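Local coordinates for 1H-3-hydroxy-4-oxoquinoline 2,4-dioxygenase (Pseudomonas putida, PDB 3IBT), which catalyses the cofactor-independent cleavage of the 3-hydroxy-4-oxoquinoline ring by dioxygen, releasing carbon monoxide and N-formylanthranilate, at residues A[92-97]-A[117-122]. Numbering follows the deposited sequence.
Sequences VSTSHG and IIIDWL. Unlike the reference sequence in segment 117-122: Ile118 (reference Val).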
loop_
_atom_site.group_PDB
_atom_site.type_symbol
_atom_site.label_atom_id
_atom_site.label_comp_id
_atom_site.label_asym_id
_atom_site.label_seq_id
_atom_site.Cartn_x
_atom_site.Cartn_y
_atom_site.Cartn_z
ATOM N N VAL A 92 7.607 -2.074 0.256
ATOM C CA VAL A 92 7.106 -0.734 0.287
ATOM C C VAL A 92 5.676 -0.865 -0.095
ATOM O O VAL A 92 5.362 -1.387 -1.151
ATOM C CB VAL A 92 7.821 0.147 -0.760
ATOM C CG1 VAL A 92 6.966 1.344 -1.183
ATOM C CG2 VAL A 92 9.211 0.594 -0.273
ATOM N N SER A 93 4.790 -0.392 0.765
ATOM C CA SER A 93 3.359 -0.566 0.512
ATOM C C SER A 93 2.594 0.742 0.446
ATOM O O SER A 93 3.023 1.776 0.976
ATOM C CB SER A 93 2.716 -1.530 1.535
ATOM O OG SER A 93 2.875 -1.068 2.868
ATOM N N THR A 94 1.463 0.690 -0.236
ATOM C CA THR A 94 0.615 1.851 -0.417
ATOM C C THR A 94 -0.678 1.758 0.382
ATOM O O THR A 94 -1.319 0.687 0.451
ATOM C CB THR A 94 0.295 2.013 -1.897
ATOM O OG1 THR A 94 1.208 2.967 -2.438
ATOM C CG2 THR A 94 -1.197 2.488 -2.155
ATOM N N SER A 95 -1.053 2.878 1.005
ATOM C CA SER A 95 -2.403 2.999 1.514
ATOM C C SER A 95 -2.750 1.795 2.417
ATOM O O SER A 95 -2.036 1.540 3.384
ATOM C CB SER A 95 -3.371 3.106 0.326
ATOM O OG SER A 95 -4.680 3.377 0.786
ATOM N N HIS A 96 -3.817 1.057 2.102
ATOM C CA HIS A 96 -4.259 -0.021 2.992
ATOM C C HIS A 96 -3.538 -1.337 2.728
ATOM O O HIS A 96 -3.748 -2.331 3.446
ATOM C CB HIS A 96 -5.778 -0.105 3.088
ATOM C CG HIS A 96 -6.387 1.214 3.417
ATOM N ND1 HIS A 96 -6.299 1.777 4.680
ATOM C CD2 HIS A 96 -7.008 2.133 2.640
ATOM C CE1 HIS A 96 -6.885 2.965 4.677
ATOM N NE2 HIS A 96 -7.330 3.205 3.455
ATOM N N GLY A 97 -2.649 -1.308 1.729
ATOM C CA GLY A 97 -1.654 -2.363 1.539
ATOM C C GLY A 97 -0.747 -2.447 2.762
ATOM O O GLY A 97 -0.181 -3.487 3.048
ATOM N N ILE A 117 8.567 0.310 4.513
ATOM C CA ILE A 117 8.072 1.629 4.159
ATOM C C ILE A 117 6.638 1.512 3.820
ATOM O O ILE A 117 6.190 0.560 3.216
ATOM C CB ILE A 117 8.758 2.165 2.916
ATOM C CG1 ILE A 117 10.256 2.339 3.182
ATOM C CG2 ILE A 117 8.054 3.456 2.413
ATOM C CD1 ILE A 117 10.992 2.900 2.102
ATOM N N ILE A 118 5.921 2.531 4.192
ATOM C CA ILE A 118 4.508 2.641 3.914
ATOM C C ILE A 118 4.264 4.008 3.299
ATOM O O ILE A 118 4.978 4.961 3.597
ATOM C CB ILE A 118 3.725 2.499 5.197
ATOM C CG1 ILE A 118 4.393 3.337 6.303
ATOM C CG2 ILE A 118 3.665 1.030 5.606
ATOM C CD1 ILE A 118 3.830 3.094 7.640
ATOM N N ILE A 119 3.279 4.102 2.430
ATOM C CA ILE A 119 3.065 5.319 1.689
ATOM C C ILE A 119 1.598 5.716 1.826
ATOM O O ILE A 119 0.705 4.947 1.487
ATOM C CB ILE A 119 3.441 5.145 0.212
ATOM C CG1 ILE A 119 4.918 4.782 0.098
ATOM C CG2 ILE A 119 3.136 6.393 -0.573
ATOM C CD1 ILE A 119 5.390 4.559 -1.292
ATOM N N ASP A 120 1.339 6.906 2.341
ATOM C CA ASP A 120 0.006 7.440 2.301
ATOM C C ASP A 120 -1.031 6.523 2.893
ATOM O O ASP A 120 -2.075 6.271 2.287
ATOM C CB ASP A 120 -0.410 7.902 0.908
ATOM C CG ASP A 120 -1.018 9.304 0.963
ATOM O OD1 ASP A 120 -0.353 10.239 0.467
ATOM O OD2 ASP A 120 -2.113 9.501 1.580
ATOM N N TRP A 121 -0.711 6.053 4.097
ATOM C CA TRP A 121 -1.574 5.294 4.977
ATOM C C TRP A 121 -2.130 6.267 6.009
ATOM O O TRP A 121 -1.344 6.921 6.731
ATOM C CB TRP A 121 -0.675 4.376 5.748
ATOM C CG TRP A 121 -1.347 3.236 6.365
ATOM C CD1 TRP A 121 -2.593 2.785 6.111
ATOM C CD2 TRP A 121 -0.774 2.341 7.305
ATOM N NE1 TRP A 121 -2.841 1.683 6.846
ATOM C CE2 TRP A 121 -1.733 1.370 7.579
ATOM C CE3 TRP A 121 0.470 2.275 7.949
ATOM C CZ2 TRP A 121 -1.507 0.314 8.470
ATOM C CZ3 TRP A 121 0.715 1.210 8.836
ATOM C CH2 TRP A 121 -0.277 0.241 9.079
ATOM N N LEU A 122 -3.463 6.346 6.097
ATOM C CA LEU A 122 -4.131 7.281 6.990
ATOM C C LEU A 122 -3.987 6.832 8.439
ATOM O O LEU A 122 -4.639 5.884 8.898
ATOM C CB LEU A 122 -5.596 7.438 6.573
ATOM C CG LEU A 122 -6.530 8.333 7.383
ATOM C CD1 LEU A 122 -6.228 9.826 7.229
ATOM C CD2 LEU A 122 -7.955 8.015 6.981
HETATM O O HOH W 1 -4.416 5.428 3.426
#
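Val92, Ser93 and Thr94 run parallel beside Ile117, Ile118 and Ile119. Ser93 N donates to Ile117 O at 3.0 Å, and Ser95 N donates almost straight to Ile119 O at 2.8 Å. The Ile119 N to Ser93 O bond is weak. On the face carrying Val92, Thr94, Ile117 and Ile119, Val92 CG2 rests alongside Ile117 CB (3.6 Å), while Val92 CG1, anti to the backbone N (chi1 156°), meets Ile119 CD1. On the opposite face Ser93 OG touches Ile118 CG2 and hydrogen-bonds to Asn101 ND2. Ser95 O sits over one face of the Trp121 indole, nearest CD1, and His96 ND1 lies at the indole edge. Cutting Trp121 back to an alanine is likely to open a gap beside Ser95 O and His96 and cost Trp99 its edge-to-face partner. A water bridges Asp120 O and Leu122 N and weakly reaches Ser95 OG. Thr94 to Gly97 form a type II' turn at the nucleophile-elbow position of alpha/beta hydrolases. Thr94 and Ser95 probably bind substrate. The Asp120 carboxylate accepts hydrogen bonds from Ser213 N and Gln214 N, bonds weakly to His244 and probably raises its basicity. The strands form a beta-alpha-beta unit with helix 97-107, flanked by strands 23-27 and 207-212.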